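Side-chain contacts in 30kLP (Treponema pallidum, PDB 3K8G), which might be involved in ligand transport and alters membrane permeability at acidic pH, as an outer membrane-associated lipoprotein with a large hydrophobic cavity: residues A[76-79]-A[80-83]; A[24-27]-A[28-32]; A[103-106]-A[107-110]; A[149-152]-A[153-156]. One frame throughout, in Å; residues are numbered along the deposited sequence.

Interaction 1. Residues A[76-79]-A[80-83]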
ATOM      1  N   TYR A  76       6.684   6.176  18.250  1.00 19.24           N
ATOM      2  CA  TYR A  76       6.109   5.069  18.996  1.00 20.77           C
ATOM      3  C   TYR A  76       6.822   4.897  20.352  1.00 21.58           C
ATOM      4  O   TYR A  76       7.493   3.881  20.583  1.00 22.70           O
ATOM      5  CB  TYR A  76       6.182   3.785  18.184  1.00 19.88           C
ATOM      6  CG  TYR A  76       5.698   3.906  16.734  1.00 19.30           C
ATOM      7  CD1 TYR A  76       4.363   4.141  16.450  1.00 18.97           C
ATOM      8  CD2 TYR A  76       6.591   3.784  15.665  1.00 15.85           C
ATOM      9  CE1 TYR A  76       3.912   4.244  15.148  1.00 18.08           C
ATOM     10  CE2 TYR A  76       6.146   3.876  14.356  1.00 16.04           C
ATOM     11  CZ  TYR A  76       4.816   4.093  14.104  1.00 14.98           C
ATOM     12  OH  TYR A  76       4.353   4.183  12.813  1.00 14.67           O
ATOM     13  N   PRO A  77       6.673   5.896  21.247  1.00 22.81           N
ATOM     14  CA  PRO A  77       7.304   5.854  22.579  1.00 24.10           C
ATOM     15  C   PRO A  77       6.837   4.676  23.427  1.00 23.69           C
ATOM     16  O   PRO A  77       5.763   4.138  23.208  1.00 23.34           O
ATOM     17  CB  PRO A  77       6.862   7.171  23.240  1.00 23.49           C
ATOM     18  CG  PRO A  77       6.309   8.019  22.184  1.00 25.71           C
ATOM     19  CD  PRO A  77       5.833   7.096  21.072  1.00 23.26           C
ATOM     20  N   TYR A  78       7.645   4.301  24.409  1.00 25.95           N
ATOM     21  CA  TYR A  78       7.329   3.196  25.328  1.00 27.47           C
ATOM     22  C   TYR A  78       5.959   3.342  25.999  1.00 27.06           C
ATOM     23  O   TYR A  78       5.249   2.359  26.177  1.00 27.57           O
ATOM     24  CB  TYR A  78       8.420   3.077  26.394  1.00 27.22           C
ATOM     25  CG  TYR A  78       8.177   1.970  27.404  1.00 33.88           C
ATOM     26  CD1 TYR A  78       7.895   2.263  28.745  1.00 35.44           C
ATOM     27  CD2 TYR A  78       8.227   0.630  27.018  1.00 36.04           C
ATOM     28  CE1 TYR A  78       7.683   1.239  29.673  1.00 39.20           C
ATOM     29  CE2 TYR A  78       8.014  -0.391  27.928  1.00 38.07           C
ATOM     30  CZ  TYR A  78       7.741  -0.085  29.250  1.00 40.79           C
ATOM     31  OH  TYR A  78       7.530  -1.116  30.133  1.00 43.58           O
ATOM     32  N   ALA A  79       5.598   4.574  26.349  1.00 28.43           N
ATOM     33  CA  ALA A  79       4.355   4.859  27.076  1.00 28.45           C
ATOM     34  C   ALA A  79       3.163   4.548  26.187  1.00 28.27           C
ATOM     35  O   ALA A  79       2.066   4.247  26.671  1.00 28.48           O
ATOM     36  CB  ALA A  79       4.321   6.319  27.537  1.00 26.97           C
ATOM     37  N   PHE A  80       3.377   4.629  24.877  1.00 25.96           N
ATOM     38  CA  PHE A  80       2.337   4.251  23.928  1.00 24.29           C
ATOM     39  C   PHE A  80       2.304   2.737  23.764  1.00 22.58           C
ATOM     40  O   PHE A  80       1.264   2.113  23.976  1.00 20.77           O
ATOM     41  CB  PHE A  80       2.550   4.945  22.575  1.00 25.04           C
ATOM     42  CG  PHE A  80       1.745   4.348  21.454  1.00 25.29           C
ATOM     43  CD1 PHE A  80       0.363   4.463  21.432  1.00 22.32           C
ATOM     44  CD2 PHE A  80       2.381   3.663  20.412  1.00 25.95           C
ATOM     45  CE1 PHE A  80      -0.377   3.912  20.412  1.00 26.02           C
ATOM     46  CE2 PHE A  80       1.643   3.106  19.384  1.00 23.44           C
ATOM     47  CZ  PHE A  80       0.266   3.237  19.378  1.00 23.58           C
ATOM     48  N   THR A  81       3.451   2.144  23.414  1.00 22.52           N
ATOM     49  CA  THR A  81       3.513   0.706  23.133  1.00 21.37           C
ATOM     50  C   THR A  81       3.099  -0.166  24.310  1.00 22.04           C
ATOM     51  O   THR A  81       2.432  -1.179  24.127  1.00 22.31           O
ATOM     52  CB  THR A  81       4.905   0.265  22.584  1.00 22.47           C
ATOM     53  OG1 THR A  81       5.929   0.614  23.524  1.00 23.11           O
ATOM     54  CG2 THR A  81       5.189   0.960  21.250  1.00 18.08           C
ATOM     55  N   ASN A  82       3.479   0.236  25.522  1.00 21.76           N
ATOM     56  CA  ASN A  82       3.076  -0.507  26.711  1.00 23.54           C
ATOM     57  C   ASN A  82       1.561  -0.693  26.886  1.00 22.70           C
ATOM     58  O   ASN A  82       1.111  -1.690  27.479  1.00 22.81           O
ATOM     59  CB  ASN A  82       3.671   0.116  27.977  1.00 22.32           C
ATOM     60  CG  ASN A  82       3.298  -0.662  29.215  1.00 26.48           C
ATOM     61  OD1 ASN A  82       3.613  -1.850  29.325  1.00 25.84           O
ATOM     62  ND2 ASN A  82       2.577  -0.012  30.142  1.00 18.86           N
ATOM     63  N   LEU A  83       0.791   0.247  26.347  1.00 21.87           N
ATOM     64  CA  LEU A  83      -0.660   0.304  26.527  1.00 22.74           C
ATOM     65  C   LEU A  83      -1.466  -0.360  25.416  1.00 24.44           C
ATOM     66  O   LEU A  83      -2.702  -0.379  25.463  1.00 24.93           O
ATOM     67  CB  LEU A  83      -1.101   1.766  26.686  1.00 22.12           C
ATOM     68  CG  LEU A  83      -0.567   2.384  27.990  1.00 23.35           C
ATOM     69  CD1 LEU A  83      -1.032   3.832  28.133  1.00 24.14           C
ATOM     70  CD2 LEU A  83      -1.006   1.540  29.188  1.00 22.94           C
TER
HETATM   71  O   HOH W   1       5.641  -2.793  27.917  1.00 41.59           O

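Interaction 2. Residues A[24-27]-A[28-32]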
ATOM      1  N   TYR A  24       2.252   3.347  -1.108  1.00  9.97           N
ATOM      2  CA  TYR A  24       2.771   4.324  -0.192  1.00 10.61           C
ATOM      3  C   TYR A  24       1.630   5.298   0.177  1.00 13.10           C
ATOM      4  O   TYR A  24       0.994   5.875  -0.709  1.00  9.56           O
ATOM      5  CB  TYR A  24       3.946   5.065  -0.854  1.00 10.89           C
ATOM      6  CG  TYR A  24       4.335   6.297  -0.095  1.00 10.03           C
ATOM      7  CD1 TYR A  24       5.070   6.216   1.076  1.00 14.41           C
ATOM      8  CD2 TYR A  24       3.955   7.559  -0.563  1.00 12.82           C
ATOM      9  CE1 TYR A  24       5.423   7.405   1.797  1.00 13.32           C
ATOM     10  CE2 TYR A  24       4.286   8.748   0.144  1.00 15.32           C
ATOM     11  CZ  TYR A  24       5.030   8.654   1.296  1.00 17.71           C
ATOM     12  OH  TYR A  24       5.350   9.827   1.953  1.00 17.83           O
ATOM     13  N   PHE A  25       1.386   5.469   1.481  1.00 12.88           N
ATOM     14  CA  PHE A  25       0.345   6.393   1.967  1.00 16.64           C
ATOM     15  C   PHE A  25       0.965   7.400   2.950  1.00 17.43           C
ATOM     16  O   PHE A  25       1.312   7.007   4.055  1.00 16.69           O
ATOM     17  CB  PHE A  25      -0.689   5.638   2.803  1.00 15.68           C
ATOM     18  CG  PHE A  25      -1.477   4.581   2.057  1.00 20.09           C
ATOM     19  CD1 PHE A  25      -2.767   4.847   1.607  1.00 19.55           C
ATOM     20  CD2 PHE A  25      -0.973   3.298   1.901  1.00 24.15           C
ATOM     21  CE1 PHE A  25      -3.519   3.879   0.950  1.00 23.76           C
ATOM     22  CE2 PHE A  25      -1.719   2.320   1.241  1.00 25.98           C
ATOM     23  CZ  PHE A  25      -2.982   2.606   0.766  1.00 23.51           C
ATOM     24  N   PRO A  26       1.061   8.689   2.577  1.00 17.31           N
ATOM     25  CA  PRO A  26       1.259   9.696   3.631  1.00 17.76           C
ATOM     26  C   PRO A  26       0.016   9.693   4.528  1.00 17.32           C
ATOM     27  O   PRO A  26      -1.087   9.714   4.019  1.00 18.77           O
ATOM     28  CB  PRO A  26       1.397  11.023   2.862  1.00 20.15           C
ATOM     29  CG  PRO A  26       1.207  10.710   1.386  1.00 15.01           C
ATOM     30  CD  PRO A  26       0.861   9.263   1.229  1.00 19.89           C
ATOM     31  N   VAL A  27       0.171   9.602   5.841  1.00 18.77           N
ATOM     32  CA  VAL A  27      -1.027   9.504   6.697  1.00 19.87           C
ATOM     33  C   VAL A  27      -1.832  10.822   6.698  1.00 20.81           C
ATOM     34  O   VAL A  27      -3.045  10.785   6.616  1.00 20.94           O
ATOM     35  CB  VAL A  27      -0.692   9.022   8.116  1.00 21.31           C
ATOM     36  CG1 VAL A  27      -1.928   9.031   9.034  1.00 21.08           C
ATOM     37  CG2 VAL A  27      -0.078   7.588   8.036  1.00 19.52           C
ATOM     38  N   ALA A  28      -1.147  11.962   6.772  1.00 21.25           N
ATOM     39  CA  ALA A  28      -1.836  13.294   6.739  1.00 22.05           C
ATOM     40  C   ALA A  28      -2.591  13.512   5.429  1.00 20.80           C
ATOM     41  O   ALA A  28      -2.020  13.396   4.328  1.00 20.60           O
ATOM     42  CB  ALA A  28      -0.857  14.422   6.995  1.00 19.39           C
ATOM     43  N   GLY A  29      -3.891  13.784   5.555  1.00 22.22           N
ATOM     44  CA  GLY A  29      -4.775  13.971   4.402  1.00 20.67           C
ATOM     45  C   GLY A  29      -5.441  12.696   3.911  1.00 20.90           C
ATOM     46  O   GLY A  29      -6.375  12.749   3.082  1.00 18.88           O
ATOM     47  N   ASN A  30      -4.982  11.554   4.427  1.00 19.01           N
ATOM     48  CA  ASN A  30      -5.523  10.255   4.027  1.00 19.29           C
ATOM     49  C   ASN A  30      -6.099   9.397   5.142  1.00 19.42           C
ATOM     50  O   ASN A  30      -6.261   8.174   4.991  1.00 17.71           O
ATOM     51  CB  ASN A  30      -4.472   9.471   3.233  1.00 18.04           C
ATOM     52  CG  ASN A  30      -3.999  10.226   2.021  1.00 17.62           C
ATOM     53  OD1 ASN A  30      -4.774  10.497   1.134  1.00 21.67           O
ATOM     54  ND2 ASN A  30      -2.732  10.593   1.993  1.00 17.69           N
ATOM     55  N   GLU A  31      -6.459  10.054   6.245  1.00 20.56           N
ATOM     56  CA  GLU A  31      -6.912   9.377   7.452  1.00 21.94           C
ATOM     57  C   GLU A  31      -8.140   8.500   7.268  1.00 22.17           C
ATOM     58  O   GLU A  31      -8.160   7.352   7.730  1.00 22.97           O
ATOM     59  CB  GLU A  31      -7.140  10.410   8.593  1.00 22.74           C
ATOM     60  CG  GLU A  31      -5.871  11.185   8.982  1.00 24.67           C
ATOM     61  CD  GLU A  31      -5.675  12.497   8.219  1.00 28.86           C
ATOM     62  OE1 GLU A  31      -6.331  12.736   7.183  1.00 32.13           O
ATOM     63  OE2 GLU A  31      -4.855  13.317   8.666  1.00 35.10           O
ATOM     64  N   ASN A  32      -9.159   9.029   6.594  1.00 22.85           N
ATOM     65  CA  ASN A  32     -10.399   8.288   6.362  1.00 24.98           C
ATOM     66  C   ASN A  32     -10.150   7.050   5.496  1.00 24.43           C
ATOM     67  O   ASN A  32     -10.594   5.946   5.819  1.00 24.18           O
ATOM     68  CB  ASN A  32     -11.453   9.180   5.699  1.00 25.32           C
ATOM     69  CG  ASN A  32     -12.732   8.410   5.308  1.00 34.49           C
ATOM     70  OD1 ASN A  32     -13.072   8.292   4.117  1.00 38.94           O
ATOM     71  ND2 ASN A  32     -13.443   7.885   6.310  1.00 36.92           N
TER

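Interaction 3. Residues A[103-106]-A[107-110]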
ATOM      1  N   TYR A 103       4.772  -9.047  18.615  1.00 21.56           N
ATOM      2  CA  TYR A 103       3.390  -9.343  18.992  1.00 19.78           C
ATOM      3  C   TYR A 103       2.677 -10.113  17.872  1.00 21.29           C
ATOM      4  O   TYR A 103       2.750  -9.742  16.679  1.00 19.89           O
ATOM      5  CB  TYR A 103       2.661  -8.053  19.355  1.00 20.04           C
ATOM      6  CG  TYR A 103       3.383  -7.243  20.434  1.00 23.81           C
ATOM      7  CD1 TYR A 103       3.172  -7.513  21.788  1.00 24.57           C
ATOM      8  CD2 TYR A 103       4.283  -6.230  20.096  1.00 26.56           C
ATOM      9  CE1 TYR A 103       3.825  -6.785  22.784  1.00 28.91           C
ATOM     10  CE2 TYR A 103       4.945  -5.487  21.088  1.00 30.17           C
ATOM     11  CZ  TYR A 103       4.701  -5.777  22.427  1.00 31.58           C
ATOM     12  OH  TYR A 103       5.337  -5.067  23.415  1.00 35.37           O
ATOM     13  N   GLU A 104       2.025 -11.210  18.242  1.00 19.09           N
ATOM     14  CA  GLU A 104       1.373 -12.081  17.265  1.00 20.12           C
ATOM     15  C   GLU A 104      -0.079 -12.253  17.586  1.00 20.50           C
ATOM     16  O   GLU A 104      -0.450 -12.376  18.765  1.00 19.96           O
ATOM     17  CB  GLU A 104       2.049 -13.472  17.222  1.00 20.68           C
ATOM     18  CG  GLU A 104       3.571 -13.409  16.926  1.00 27.73           C
ATOM     19  CD  GLU A 104       4.162 -14.747  16.465  1.00 37.45           C
ATOM     20  OE1 GLU A 104       3.851 -15.796  17.077  1.00 44.43           O
ATOM     21  OE2 GLU A 104       4.946 -14.736  15.494  1.00 41.76           O
ATOM     22  N   SER A 105      -0.898 -12.276  16.543  1.00 19.00           N
ATOM     23  CA  SER A 105      -2.312 -12.643  16.652  1.00 21.57           C
ATOM     24  C   SER A 105      -2.678 -13.576  15.487  1.00 22.17           C
ATOM     25  O   SER A 105      -1.830 -13.868  14.636  1.00 22.38           O
ATOM     26  CB  SER A 105      -3.204 -11.390  16.668  1.00 20.83           C
ATOM     27  OG  SER A 105      -3.081 -10.618  15.466  1.00 22.59           O
ATOM     28  N   GLU A 106      -3.926 -14.028  15.426  1.00 21.64           N
ATOM     29  CA  GLU A 106      -4.359 -14.924  14.338  1.00 23.21           C
ATOM     30  C   GLU A 106      -3.871 -14.513  12.937  1.00 21.80           C
ATOM     31  O   GLU A 106      -3.328 -15.334  12.188  1.00 21.86           O
ATOM     32  CB  GLU A 106      -5.888 -15.034  14.294  1.00 22.24           C
ATOM     33  CG  GLU A 106      -6.392 -16.123  13.345  1.00 30.00           C
ATOM     34  CD  GLU A 106      -6.030 -17.543  13.802  1.00 40.34           C
ATOM     35  OE1 GLU A 106      -5.555 -17.723  14.951  1.00 42.72           O
ATOM     36  OE2 GLU A 106      -6.235 -18.488  13.009  1.00 44.98           O
ATOM     37  N   HIS A 107      -4.137 -13.272  12.563  1.00 21.63           N
ATOM     38  CA  HIS A 107      -3.794 -12.825  11.208  1.00 22.49           C
ATOM     39  C   HIS A 107      -2.759 -11.693  11.132  1.00 22.50           C
ATOM     40  O   HIS A 107      -2.338 -11.332  10.034  1.00 18.70           O
ATOM     41  CB  HIS A 107      -5.056 -12.410  10.462  1.00 21.93           C
ATOM     42  CG  HIS A 107      -5.959 -13.558  10.134  1.00 30.15           C
ATOM     43  ND1 HIS A 107      -5.574 -14.598   9.311  1.00 32.99           N
ATOM     44  CD2 HIS A 107      -7.226 -13.834  10.524  1.00 29.08           C
ATOM     45  CE1 HIS A 107      -6.563 -15.470   9.219  1.00 34.06           C
ATOM     46  NE2 HIS A 107      -7.578 -15.027   9.939  1.00 34.00           N
ATOM     47  N   THR A 108      -2.390 -11.120  12.280  1.00 23.01           N
ATOM     48  CA  THR A 108      -1.522  -9.942  12.316  1.00 22.92           C
ATOM     49  C   THR A 108      -0.340 -10.085  13.262  1.00 22.23           C
ATOM     50  O   THR A 108      -0.510 -10.475  14.424  1.00 21.53           O
ATOM     51  CB  THR A 108      -2.322  -8.669  12.658  1.00 23.46           C
ATOM     52  OG1 THR A 108      -3.482  -8.614  11.836  1.00 26.19           O
ATOM     53  CG2 THR A 108      -1.492  -7.410  12.386  1.00 24.07           C
ATOM     54  N   ASP A 109       0.868  -9.812  12.738  1.00 18.96           N
ATOM     55  CA  ASP A 109       2.076  -9.723  13.538  1.00 15.76           C
ATOM     56  C   ASP A 109       2.624  -8.297  13.501  1.00 17.29           C
ATOM     57  O   ASP A 109       2.581  -7.632  12.471  1.00 15.08           O
ATOM     58  CB  ASP A 109       3.088 -10.753  13.046  1.00 17.58           C
ATOM     59  CG  ASP A 109       2.470 -12.155  12.964  1.00 22.04           C
ATOM     60  OD1 ASP A 109       1.728 -12.534  13.925  1.00 31.01           O
ATOM     61  OD2 ASP A 109       2.637 -12.839  11.937  1.00 18.30           O
ATOM     62  N   VAL A 110       3.102  -7.818  14.638  1.00 15.36           N
ATOM     63  CA  VAL A 110       3.534  -6.439  14.751  1.00 14.36           C
ATOM     64  C   VAL A 110       4.806  -6.395  15.555  1.00 16.06           C
ATOM     65  O   VAL A 110       4.937  -7.080  16.597  1.00 16.95           O
ATOM     66  CB  VAL A 110       2.466  -5.502  15.388  1.00 16.11           C
ATOM     67  CG1 VAL A 110       2.959  -4.031  15.410  1.00 14.04           C
ATOM     68  CG2 VAL A 110       1.110  -5.610  14.684  1.00 13.59           C
TER
HETATM   69  O   HOH W   2      -5.749 -11.369  13.977  1.00 31.82           O

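Interaction 4. Residues A[149-152]-A[153-156]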
ATOM      1  N   PHE A 149       6.877   7.132  -8.095  1.00 10.62           N
ATOM      2  CA  PHE A 149       6.636   6.381  -6.855  1.00  9.16           C
ATOM      3  C   PHE A 149       7.820   6.617  -5.871  1.00  8.21           C
ATOM      4  O   PHE A 149       7.626   6.963  -4.677  1.00 10.34           O
ATOM      5  CB  PHE A 149       6.453   4.894  -7.180  1.00  8.14           C
ATOM      6  CG  PHE A 149       6.051   4.061  -5.975  1.00  9.16           C
ATOM      7  CD1 PHE A 149       4.726   3.641  -5.835  1.00  8.73           C
ATOM      8  CD2 PHE A 149       6.999   3.722  -5.000  1.00  8.41           C
ATOM      9  CE1 PHE A 149       4.340   2.850  -4.727  1.00  8.34           C
ATOM     10  CE2 PHE A 149       6.637   2.966  -3.872  1.00 11.02           C
ATOM     11  CZ  PHE A 149       5.296   2.525  -3.734  1.00  9.95           C
ATOM     12  N   GLU A 150       9.038   6.446  -6.371  1.00  8.83           N
ATOM     13  CA  GLU A 150      10.264   6.749  -5.571  1.00 10.20           C
ATOM     14  C   GLU A 150      10.235   8.175  -5.004  1.00 13.77           C
ATOM     15  O   GLU A 150      10.521   8.385  -3.815  1.00 12.44           O
ATOM     16  CB  GLU A 150      11.542   6.611  -6.417  1.00  9.55           C
ATOM     17  CG  GLU A 150      11.857   5.183  -6.860  1.00  9.63           C
ATOM     18  CD  GLU A 150      12.393   4.239  -5.736  1.00 14.28           C
ATOM     19  OE1 GLU A 150      12.781   3.109  -6.089  1.00 11.03           O
ATOM     20  OE2 GLU A 150      12.473   4.611  -4.543  1.00 10.72           O
ATOM     21  N   LYS A 151       9.887   9.140  -5.865  1.00 12.41           N
ATOM     22  CA  LYS A 151       9.744  10.537  -5.425  1.00 14.69           C
ATOM     23  C   LYS A 151       8.709  10.716  -4.293  1.00 13.67           C
ATOM     24  O   LYS A 151       9.014  11.332  -3.247  1.00 12.67           O
ATOM     25  CB  LYS A 151       9.427  11.478  -6.607  1.00 12.59           C
ATOM     26  CG  LYS A 151       9.401  12.976  -6.212  1.00 15.92           C
ATOM     27  CD  LYS A 151      10.715  13.369  -5.490  1.00 28.61           C
ATOM     28  CE  LYS A 151      10.941  14.895  -5.389  1.00 28.66           C
ATOM     29  NZ  LYS A 151      12.138  15.230  -4.535  1.00 22.99           N
ATOM     30  N   GLU A 152       7.506  10.170  -4.489  1.00 12.73           N
ATOM     31  CA  GLU A 152       6.463  10.269  -3.450  1.00 13.41           C
ATOM     32  C   GLU A 152       6.961   9.693  -2.116  1.00 13.10           C
ATOM     33  O   GLU A 152       6.763  10.302  -1.050  1.00 12.88           O
ATOM     34  CB  GLU A 152       5.151   9.590  -3.873  1.00 12.89           C
ATOM     35  CG  GLU A 152       4.479  10.132  -5.184  1.00 15.55           C
ATOM     36  CD  GLU A 152       4.094  11.619  -5.132  1.00 18.65           C
ATOM     37  OE1 GLU A 152       3.906  12.180  -6.212  1.00 16.93           O
ATOM     38  OE2 GLU A 152       3.982  12.223  -4.043  1.00 20.74           O
ATOM     39  N   CYS A 153       7.657   8.557  -2.174  1.00 12.45           N
ATOM     40  CA  CYS A 153       8.180   7.913  -0.964  1.00 15.95           C
ATOM     41  C   CYS A 153       9.107   8.789  -0.132  1.00 19.27           C
ATOM     42  O   CYS A 153       9.244   8.560   1.067  1.00 19.35           O
ATOM     43  CB  CYS A 153       8.863   6.557  -1.266  1.00 13.73           C
ATOM     44  SG  CYS A 153       7.682   5.258  -1.715  1.00 15.32           S
ATOM     45  N   THR A 154       9.768   9.781  -0.734  1.00 19.97           N
ATOM     46  CA  THR A 154      10.578  10.667   0.100  1.00 22.91           C
ATOM     47  C   THR A 154       9.987  12.058   0.309  1.00 25.65           C
ATOM     48  O   THR A 154      10.686  12.959   0.728  1.00 26.79           O
ATOM     49  CB  THR A 154      11.977  10.790  -0.445  1.00 24.54           C
ATOM     50  OG1 THR A 154      11.911  11.239  -1.797  1.00 23.94           O
ATOM     51  CG2 THR A 154      12.687   9.429  -0.376  1.00 26.59           C
ATOM     52  N   SER A 155       8.701  12.223   0.031  1.00 26.21           N
ATOM     53  CA  SER A 155       8.066  13.535   0.045  1.00 29.59           C
ATOM     54  C   SER A 155       7.234  13.839   1.296  1.00 32.84           C
ATOM     55  O   SER A 155       6.428  14.792   1.283  1.00 32.52           O
ATOM     56  CB  SER A 155       7.183  13.688  -1.200  1.00 28.52           C
ATOM     57  OG  SER A 155       7.986  13.752  -2.372  1.00 28.86           O
ATOM     58  N   GLU A 156       7.407  13.060   2.368  1.00 34.32           N
ATOM     59  CA  GLU A 156       6.511  13.232   3.526  1.00 38.85           C
ATOM     60  C   GLU A 156       6.661  14.625   4.120  1.00 38.75           C
ATOM     61  O   GLU A 156       7.758  15.047   4.475  1.00 39.96           O
ATOM     62  CB  GLU A 156       6.637  12.104   4.578  1.00 40.30           C
ATOM     63  CG  GLU A 156       8.027  11.911   5.210  1.00 45.45           C
ATOM     64  CD  GLU A 156       8.128  10.639   6.054  1.00 50.30           C
ATOM     65  OE1 GLU A 156       8.761   9.659   5.590  1.00 50.43           O
ATOM     66  OE2 GLU A 156       7.583  10.615   7.182  1.00 51.65           O
TER
HETATM   67  O   HOH W   3       6.164  14.625  -4.320  1.00 36.56           O

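Interaction 1. Residues A[76-79]-A[80-83]
Tyr76 and Phe80 lie side by side at the start of the short helix 78-81, part of a predicted amphipathic segment, with Pro77 at the N-cap position. Backbone bonds set the first turn. Pro77 O accepts two N-H groups: that of Thr81 at 3.1 Å, lying in the carbonyl plane with an N-H...O angle of 169°, and that of Phe80, at 3.0 Å from Pro77 O but above the plane and more bent. Tyr78 O takes the N-H of Asn82 at 2.8 Å, continuing the helical spacing of four residues.

The apolar contacts lie on the side facing helix 45-52. Both rings point the same way, and Tyr76 CD1 meets Phe80 CE2 at 4.1 Å in an oblique approach, while Phe80 CB rests 4.2 Å from Pro77 CD. Ile50 packs against both aromatic side chains, and the hydroxyl of Tyr76 is hydrogen-bonded to Thr54, which fixes the far end of that ring.

Polar side chains gather on the exposed side. The helical backbone brings Asn82 CB over one face of the Tyr78 ring, toward the rim, and with CG anti to the backbone N (chi1 -178°) the side-chain amide follows, its plane turned 23° from that of the ring. A water then joins the two ends, donating to Asn82 OD1 at 2.6 Å and lying a weak 3.4 Å from Tyr78 OH.

Interaction 2. Residues A[24-27]-A[28-32]
Asn30 turns its CG beside its own backbone N and anti to the carbonyl carbon (chi1 -57°), and a chi2 of -63° then swings ND2 back to the carbonyl of Pro26. The resulting bond, Asn30 ND2 to Pro26 O, is 2.8 Å long and nearly straight, with an N-H...O angle of 173°. The acceptor lies close to the amide plane of Asn30, while the donor is slightly tilted from the carbonyl plane of Pro26. The amide also crosses the proline ring at a slant, ND2 standing 3.9 Å from Pro26 CD.

Between these residues the chain makes a type II beta turn from Val27 to Asn30, linking the end of strand 21-26 to helix 31-41, which contains a predicted amphipathic segment. The turn is closed by Asn30 N and Val27 O at 3.0 Å. Gly29 takes its third position with a positive phi, and its N-H faces the carboxylate of Glu31, whose chain bends at chi2; the contacts from Gly29 N to OE2 (3.3 Å) and to OE1 are both weak.

Asn30 stands at the N-cap position of the helix, yet its side chain makes no capping bond. Its buried amide reaches across the fold instead: OD1 is hydrogen-bonded to Tyr200, and ND2 also donates to the carbonyl of Gln160. On the flank of the turn, Glu31 CG approaches Val27 CG1 at 4.5 Å.

Interaction 3. Residues A[103-106]-A[107-110]
Tyr103 and Val110 form an antiparallel hydrogen-bonded pair, joined by Tyr103 N to Val110 O and Val110 N to Tyr103 O, each 2.8 Å, as the chain doubles back with its two arms 172° apart. This is the end of a beta hairpin made by strands 101-104 and 108-114. Glu104 and Asp109 are the next, non-hydrogen-bonded pair, where Asp109 CA approaches Tyr103 O at 3.2 Å in a CA-H...O contact.

Nearer the bend, Thr108 O is gripped twice by one residue. Ser105 N reaches it at 2.8 Å, tilted from the carbonyl plane, and Ser105 OG reaches Thr108 O on a lone pair in that plane, also at 2.8 Å. The serine hydroxyl can do this because chi1 of 61° sets OG between its own N and carbonyl carbon.

The carboxylates of Glu104 and Asp109 share a face of the hairpin, their planes 33° apart. Glu104 OE2 and Asp109 OD1 are 4.2 Å from each other, a proximity that the salt bridge of Asp109 to Arg127 probably eases. On the other face, Val110 packs on Val120, and the Tyr103 ring stacks with that of Phe85.

At the bend Glu106 and His107 run side by side, with CG of the glutamate over one face of the imidazole, 3.9 Å from its centroid, a CH-pi contact. His107 ND1 is held by the carbonyl of Gly123. A water bridges the turn, donating to Ser105 OG and accepting from His107 N at 2.9 Å.

Interaction 4. Residues A[149-152]-A[153-156]
Phe149 and Cys153 meet one helical turn apart, the sulfur set obliquely to the phenyl ring. SG stands 4.2 Å from the ring centroid and 49° off its normal, so it lies neither squarely over the face nor in the ring plane; its closest approach is to Phe149 CE2 at 3.3 Å. Both torsions contribute: Phe149 sends its CG anti to the backbone N (chi1 -174°), and Cys153 folds SG back beside its own N, toward the preceding turn. In the backbone, Cys153 N bonds to Phe149 O at 3.0 Å. Tyr22 and Leu12 also touch Phe149, which places this sulfur-aromatic contact on the buried side of the helix.

The arrangement belongs to the C-terminal end of helix 147-153, a predicted amphipathic segment, where the regular backbone pattern gives way to bonds of shorter span. Thr154 N makes a weak hydrogen bond to Glu150 O and a shorter one, 3.0 Å, to Lys151 O, while Ser155 N bonds to Glu152 O.

Two hydroxyls converge on the same helix-end carbonyl. Ser155 OG donates to Lys151 O at 2.8 Å from above the carbonyl plane; Thr154 OG1 donates to Lys151 O at 3.2 Å, tilted 29° from that plane. With the backbone N-H of Thr154, Lys151 O therefore accepts three bonds.

Glu152 bends at chi2, and a water donates both to its OE2 and, at 2.8 Å, to Ser155 OG. Arg148 holds the other carboxylate oxygen, OE1, in a salt bridge, and Ser159 bonds to OE2.

In the fold
Interaction 1 lies mostly at the surface, about 25 Å from the chain centre to its own; interactions 2, 3 and 4 are partly buried. Interactions 2 and 4 touch: Tyr24 CB packs 3.8 Å from Cys153 SG, so the end of helix 147-153 rests on strand 21-26. Interactions 1 and 3 are separated by about 5 Å between nearest atoms, yet both pack on helix 45-52 through Ile50. Their chemistry follows their place. Helix start 76-83 and helix end 149-156 rely on shared carbonyls, turn 24-32 on a buried amide, and hairpin 103-110 on strand pairing, with a carboxylate pair on one face and a CH-pi contact at its bend.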